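Local coordinates for protein endoglucanase, family GH5 (Zobellia galactanivorans, PDB 6GL2) that hydrolyses hemicellulose, probably including mixed-linked glucan, using the TIM-barrel scaffold of glycoside hydrolase family 5, at residues Ile104-His107 and Trp112-Pro115; Thr149-Arg154 and Met273-Ser278. All blocks are in the same frame, centred on the assembly; numbering follows the deposited sequence.

Contact 1: residues Ile104-His107 and Trp112-Pro115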
loop_
_atom_site.group_PDB
_atom_site.type_symbol
_atom_site.label_atom_id
_atom_site.label_comp_id
_atom_site.label_asym_id
_atom_site.label_seq_id
_atom_site.Cartn_x
_atom_site.Cartn_y
_atom_site.Cartn_z
ATOM N N ILE A 104 4.712 5.256 3.566
ATOM C CA ILE A 104 5.154 5.961 2.317
ATOM C C ILE A 104 5.737 4.873 1.406
ATOM O O ILE A 104 6.503 4.019 1.860
ATOM C CB ILE A 104 6.282 6.962 2.652
ATOM C CG1 ILE A 104 5.675 8.125 3.505
ATOM C CG2 ILE A 104 6.906 7.500 1.355
ATOM C CD1 ILE A 104 6.777 9.055 4.071
ATOM N N ASN A 105 5.389 4.923 0.102
ATOM C CA ASN A 105 5.841 3.907 -0.849
ATOM C C ASN A 105 6.433 4.534 -2.069
ATOM O O ASN A 105 6.623 5.732 -2.179
ATOM C CB ASN A 105 4.666 2.932 -1.198
ATOM C CG ASN A 105 3.661 3.485 -2.149
ATOM O OD1 ASN A 105 3.807 4.621 -2.614
ATOM N ND2 ASN A 105 2.673 2.667 -2.552
ATOM N N ILE A 106 6.824 3.661 -2.995
ATOM C CA ILE A 106 7.021 3.930 -4.401
ATOM C C ILE A 106 5.835 3.378 -5.156
ATOM O O ILE A 106 5.600 2.148 -5.071
ATOM C CB ILE A 106 8.373 3.357 -4.926
ATOM C CG1 ILE A 106 9.540 4.001 -4.262
ATOM C CG2 ILE A 106 8.405 3.484 -6.433
ATOM C CD1 ILE A 106 10.919 3.521 -4.731
ATOM N N HIS A 107 5.086 4.175 -5.856
ATOM C CA HIS A 107 3.770 3.787 -6.378
ATOM C C HIS A 107 3.754 3.563 -7.868
ATOM O O HIS A 107 4.322 2.509 -8.321
ATOM C CB HIS A 107 2.667 4.790 -5.881
ATOM C CG HIS A 107 1.312 4.202 -5.862
ATOM N ND1 HIS A 107 0.914 3.351 -4.874
ATOM C CD2 HIS A 107 0.277 4.328 -6.734
ATOM C CE1 HIS A 107 -0.365 3.023 -5.124
ATOM N NE2 HIS A 107 -0.727 3.543 -6.289
ATOM N N TRP A 112 10.328 2.724 -14.734
ATOM C CA TRP A 112 11.799 2.630 -14.454
ATOM C C TRP A 112 12.071 1.470 -13.551
ATOM O O TRP A 112 13.168 1.379 -12.966
ATOM C CB TRP A 112 12.411 3.956 -13.962
ATOM C CG TRP A 112 11.804 4.580 -12.713
ATOM C CD1 TRP A 112 10.680 5.389 -12.609
ATOM C CD2 TRP A 112 12.198 4.376 -11.324
ATOM N NE1 TRP A 112 10.454 5.727 -11.305
ATOM C CE2 TRP A 112 11.294 5.166 -10.490
ATOM C CE3 TRP A 112 13.208 3.647 -10.700
ATOM C CZ2 TRP A 112 11.421 5.200 -9.101
ATOM C CZ3 TRP A 112 13.317 3.685 -9.315
ATOM C CH2 TRP A 112 12.460 4.443 -8.536
ATOM N N ILE A 113 11.017 0.642 -13.335
ATOM C CA ILE A 113 11.151 -0.537 -12.469
ATOM C C ILE A 113 10.634 -1.808 -13.175
ATOM O O ILE A 113 9.818 -2.591 -12.674
ATOM C CB ILE A 113 10.485 -0.365 -11.052
ATOM C CG1 ILE A 113 10.901 0.933 -10.414
ATOM C CG2 ILE A 113 10.831 -1.547 -10.119
ATOM C CD1 ILE A 113 10.094 1.358 -9.190
ATOM N N LEU A 114 11.051 -2.015 -14.406
ATOM C CA LEU A 114 10.519 -3.141 -15.182
ATOM C C LEU A 114 11.182 -4.409 -14.737
ATOM O O LEU A 114 12.409 -4.460 -14.695
ATOM C CB LEU A 114 10.856 -2.930 -16.665
ATOM C CG LEU A 114 9.830 -2.237 -17.592
ATOM C CD1 LEU A 114 10.329 -1.861 -18.988
ATOM C CD2 LEU A 114 8.631 -3.126 -17.800
ATOM N N PRO A 115 10.416 -5.425 -14.300
ATOM C CA PRO A 115 10.938 -6.666 -13.753
ATOM C C PRO A 115 11.314 -7.674 -14.879
ATOM O O PRO A 115 10.646 -8.711 -15.054
ATOM C CB PRO A 115 9.833 -7.139 -12.833
ATOM C CG PRO A 115 8.620 -6.694 -13.523
ATOM C CD PRO A 115 8.952 -5.379 -14.218
#

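Contact 2: residues Thr149-Arg154 and Met273-Ser278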
loop_
_atom_site.group_PDB
_atom_site.type_symbol
_atom_site.label_atom_id
_atom_site.label_comp_id
_atom_site.label_asym_id
_atom_site.label_seq_id
_atom_site.Cartn_x
_atom_site.Cartn_y
_atom_site.Cartn_z
ATOM N N THR A 149 8.288 -0.728 0.063
ATOM C CA THR A 149 9.380 -0.561 -0.923
ATOM C C THR A 149 8.883 -0.399 -2.357
ATOM O O THR A 149 9.342 0.425 -3.116
ATOM C CB THR A 149 10.379 -1.692 -0.854
ATOM O OG1 THR A 149 9.663 -2.923 -0.714
ATOM C CG2 THR A 149 11.320 -1.508 0.365
ATOM N N LEU A 150 7.799 -1.147 -2.734
ATOM C CA LEU A 150 7.228 -1.075 -4.076
ATOM C C LEU A 150 5.753 -1.372 -4.040
ATOM O O LEU A 150 5.384 -2.334 -3.366
ATOM C CB LEU A 150 7.868 -2.134 -5.009
ATOM C CG LEU A 150 9.355 -2.082 -5.259
ATOM C CD1 LEU A 150 9.858 -3.367 -5.875
ATOM C CD2 LEU A 150 9.709 -0.897 -6.062
ATOM N N ASN A 151 4.930 -0.804 -4.843
ATOM C CA ASN A 151 3.491 -0.910 -4.738
ATOM C C ASN A 151 3.000 -2.232 -5.307
ATOM O O ASN A 151 2.639 -3.178 -4.596
ATOM C CB ASN A 151 2.893 0.311 -5.420
ATOM C CG ASN A 151 1.392 0.219 -5.561
ATOM O OD1 ASN A 151 0.732 -0.249 -4.626
ATOM N ND2 ASN A 151 0.889 0.530 -6.721
ATOM N N GLU A 152 2.954 -2.313 -6.619
ATOM C CA GLU A 152 2.430 -3.472 -7.412
ATOM C C GLU A 152 3.463 -3.807 -8.473
ATOM O O GLU A 152 3.148 -3.694 -9.670
ATOM C CB GLU A 152 1.069 -3.242 -7.948
ATOM C CG GLU A 152 -0.007 -3.050 -6.903
ATOM C CD GLU A 152 -1.349 -2.938 -7.395
ATOM O OE1 GLU A 152 -1.533 -2.640 -8.644
ATOM O OE2 GLU A 152 -2.336 -3.085 -6.594
ATOM N N PRO A 153 4.698 -4.102 -8.094
ATOM C CA PRO A 153 5.790 -4.236 -9.100
ATOM C C PRO A 153 5.486 -5.430 -10.051
ATOM O O PRO A 153 5.164 -6.486 -9.623
ATOM C CB PRO A 153 7.007 -4.491 -8.249
ATOM C CG PRO A 153 6.469 -5.158 -7.012
ATOM C CD PRO A 153 5.181 -4.426 -6.739
ATOM N N ARG A 154 5.509 -5.149 -11.326
ATOM C CA ARG A 154 4.978 -6.097 -12.337
ATOM C C ARG A 154 5.402 -5.651 -13.683
ATOM O O ARG A 154 5.850 -4.539 -13.878
ATOM C CB ARG A 154 3.428 -6.186 -12.272
ATOM C CG ARG A 154 2.778 -4.884 -12.752
ATOM C CD ARG A 154 1.325 -4.859 -12.318
ATOM N NE ARG A 154 0.669 -3.698 -12.887
ATOM C CZ ARG A 154 0.719 -2.469 -12.450
ATOM N NH1 ARG A 154 1.416 -2.176 -11.364
ATOM N NH2 ARG A 154 0.033 -1.525 -13.083
ATOM N N MET A 273 -3.079 -5.559 4.209
ATOM C CA MET A 273 -3.862 -5.502 2.996
ATOM C C MET A 273 -3.933 -4.042 2.574
ATOM O O MET A 273 -4.813 -3.309 2.927
ATOM C CB MET A 273 -5.273 -6.022 3.197
ATOM C CG MET A 273 -6.019 -6.200 1.909
ATOM S SD MET A 273 -5.480 -7.556 0.897
ATOM C CE MET A 273 -6.140 -8.951 1.771
ATOM N N GLY A 274 -2.881 -3.631 1.871
ATOM C CA GLY A 274 -2.599 -2.192 1.704
ATOM C C GLY A 274 -3.534 -1.542 0.701
ATOM O O GLY A 274 -3.670 -0.293 0.736
ATOM N N GLU A 275 -4.276 -2.319 -0.078
ATOM C CA GLU A 275 -5.393 -1.852 -0.836
ATOM C C GLU A 275 -6.437 -2.933 -0.937
ATOM O O GLU A 275 -6.116 -4.128 -1.112
ATOM C CB GLU A 275 -5.057 -1.487 -2.313
ATOM C CG GLU A 275 -3.994 -0.407 -2.419
ATOM C CD GLU A 275 -3.612 -0.109 -3.859
ATOM O OE1 GLU A 275 -4.293 -0.515 -4.811
ATOM O OE2 GLU A 275 -2.566 0.620 -4.036
ATOM N N TRP A 276 -7.694 -2.499 -0.914
ATOM C CA TRP A 276 -8.898 -3.278 -1.230
ATOM C C TRP A 276 -10.023 -2.283 -1.319
ATOM O O TRP A 276 -9.823 -1.079 -1.059
ATOM C CB TRP A 276 -9.193 -4.331 -0.139
ATOM C CG TRP A 276 -9.573 -3.718 1.140
ATOM C CD1 TRP A 276 -8.736 -3.114 2.074
ATOM C CD2 TRP A 276 -10.894 -3.539 1.651
ATOM N NE1 TRP A 276 -9.467 -2.603 3.104
ATOM C CE2 TRP A 276 -10.783 -2.849 2.910
ATOM C CE3 TRP A 276 -12.128 -3.997 1.266
ATOM C CZ2 TRP A 276 -11.906 -2.585 3.719
ATOM C CZ3 TRP A 276 -13.268 -3.704 2.036
ATOM C CH2 TRP A 276 -13.142 -3.053 3.280
ATOM N N GLY A 277 -11.218 -2.746 -1.693
ATOM C CA GLY A 277 -12.417 -1.969 -1.732
ATOM C C GLY A 277 -13.227 -2.243 -2.955
ATOM O O GLY A 277 -12.923 -3.214 -3.667
ATOM N N SER A 278 -14.313 -1.497 -3.114
ATOM C CA SER A 278 -15.181 -1.715 -4.281
ATOM C C SER A 278 -15.479 -0.429 -4.946
ATOM O O SER A 278 -15.664 0.578 -4.281
ATOM C CB SER A 278 -16.499 -2.443 -3.856
ATOM O OG SER A 278 -17.173 -1.669 -2.893
HETATM O O HOH W 1 -2.011 0.387 -6.698
#

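Contact 1: residues Ile104-His107 and Trp112-Pro115
Ile106 meets Trp112 and Ile113 with two different branches of its side chain. CG1 lies beside the backbone N (chi1 -63°) and its arm is fully extended, which carries Ile106 CD1 to CH2 of the Trp112 indole, 4.2 Å away; the methyl comes at the ring obliquely. The other branch, Ile106 CG2, runs up against Ile113 CD1 at 3.9 Å. Ile113 also has an extended CG1 arm, and the two isoleucines slant across one another. That arm does double duty: Ile113 CG1 sits 3.6 Å above one face of the neighbouring Trp112 ring, displaced from the ring centre. Trp112 NE1 is hydrogen-bonded to Asp109 OD1, so the ring is held by a polar bond as well as by aliphatic packing. Leu127 and Trp131 of helix 117-137 touch Ile106 too.

His107 directs its CB away from the apolar patch. Its ND1 accepts a nearly straight hydrogen bond from Asn105 ND2 (3.0 Å, 169°), with the partners close to both the imidazole and the amide planes, an arrangement that should restrain the imidazole's rotation. Asn105 ND2 also reaches Glu148, while Asn105 OD1 takes the amide of Val66. The isoleucine-indole packing thus lies where strand 101-105 passes into the loop before helix 117-137, with Asn105 and His107 a separate polar group at the C-terminal end of the third strand of a TIM barrel.

Contact 2: residues Thr149-Arg154 and Met273-Ser278
Asn151, Glu152 and Glu275 bring an amide and two carboxylates together, and a water links Asn151 to Glu275. Asn151 ND2 donates to this water at 2.9 Å, and the water in turn donates to Glu275 OE2 at 2.7 Å. The swing of the Asn151 amide toward strand 271-276 follows from CG lying anti to the backbone N (chi1 171°); its side chain then crosses that of Glu275 at roughly a right angle.

Direct polar approaches are between acceptors. Asn151 OD1 stands 3.5 Å from Glu275 OE2, and Arg63 reconciles the two, with NH2 hydrogen-bonded to the amide oxygen and NH1 in a salt bridge to the carboxylate. The carboxylates of Glu152 and Glu275, both at the ends of extended chains, approach to 3.7 Å between Glu152 OE2 and Glu275 OE1, their planes turned 36° apart. Each of these oxygens has its own partner: His227 ND1 for the first, Tyr229 OH for the second.

Within the loop, Arg154 reaches alongside Glu152, its NH1 donating to the backbone O of Glu152 (2.9 Å, 158°), the oxygen lying in the guanidinium plane. Glu110 and Glu161 form salt bridges with Arg154 NH1 and NE respectively.

As in other GH5 enzymes, Glu152 of the Asn-Glu-Pro sequence after the fourth strand is probably the acid/base and Glu275 the nucleophile. Segment 149-154 leads from strand 145-148 toward helix 167-186, where Pro153 touches Val173; Glu275 lies toward the C-terminal end of strand 271-276, and His227 of the adjacent strand 222-227 packs against both Asn151 and Glu275.

Overall arrangement
Contact 1 comes first along the chain and is complete before residue 149; the centres of the two contacts lie about 11 Å apart. Both belong to the same closed eight-stranded parallel barrel: contact 1 at the exit of strand 101-105, contact 2 between the exit of its neighbour 145-148 and strand 271-276, farther round. His107 CE1 packs against both Asn151 ND2 (3.2 Å) and Glu275 OE2 (3.4 Å). Elsewhere, Pro115 CD packs 3.2 Å from Arg154 O. Contact 1 is thus apolar packing just beyond strand 101-105, against helix 117-137, and contact 2 the polar centre of what is probably the catalytic cleft, away from magnesium-binding Asp240, Thr242 and Asp248, before and at the start of helix 246-266.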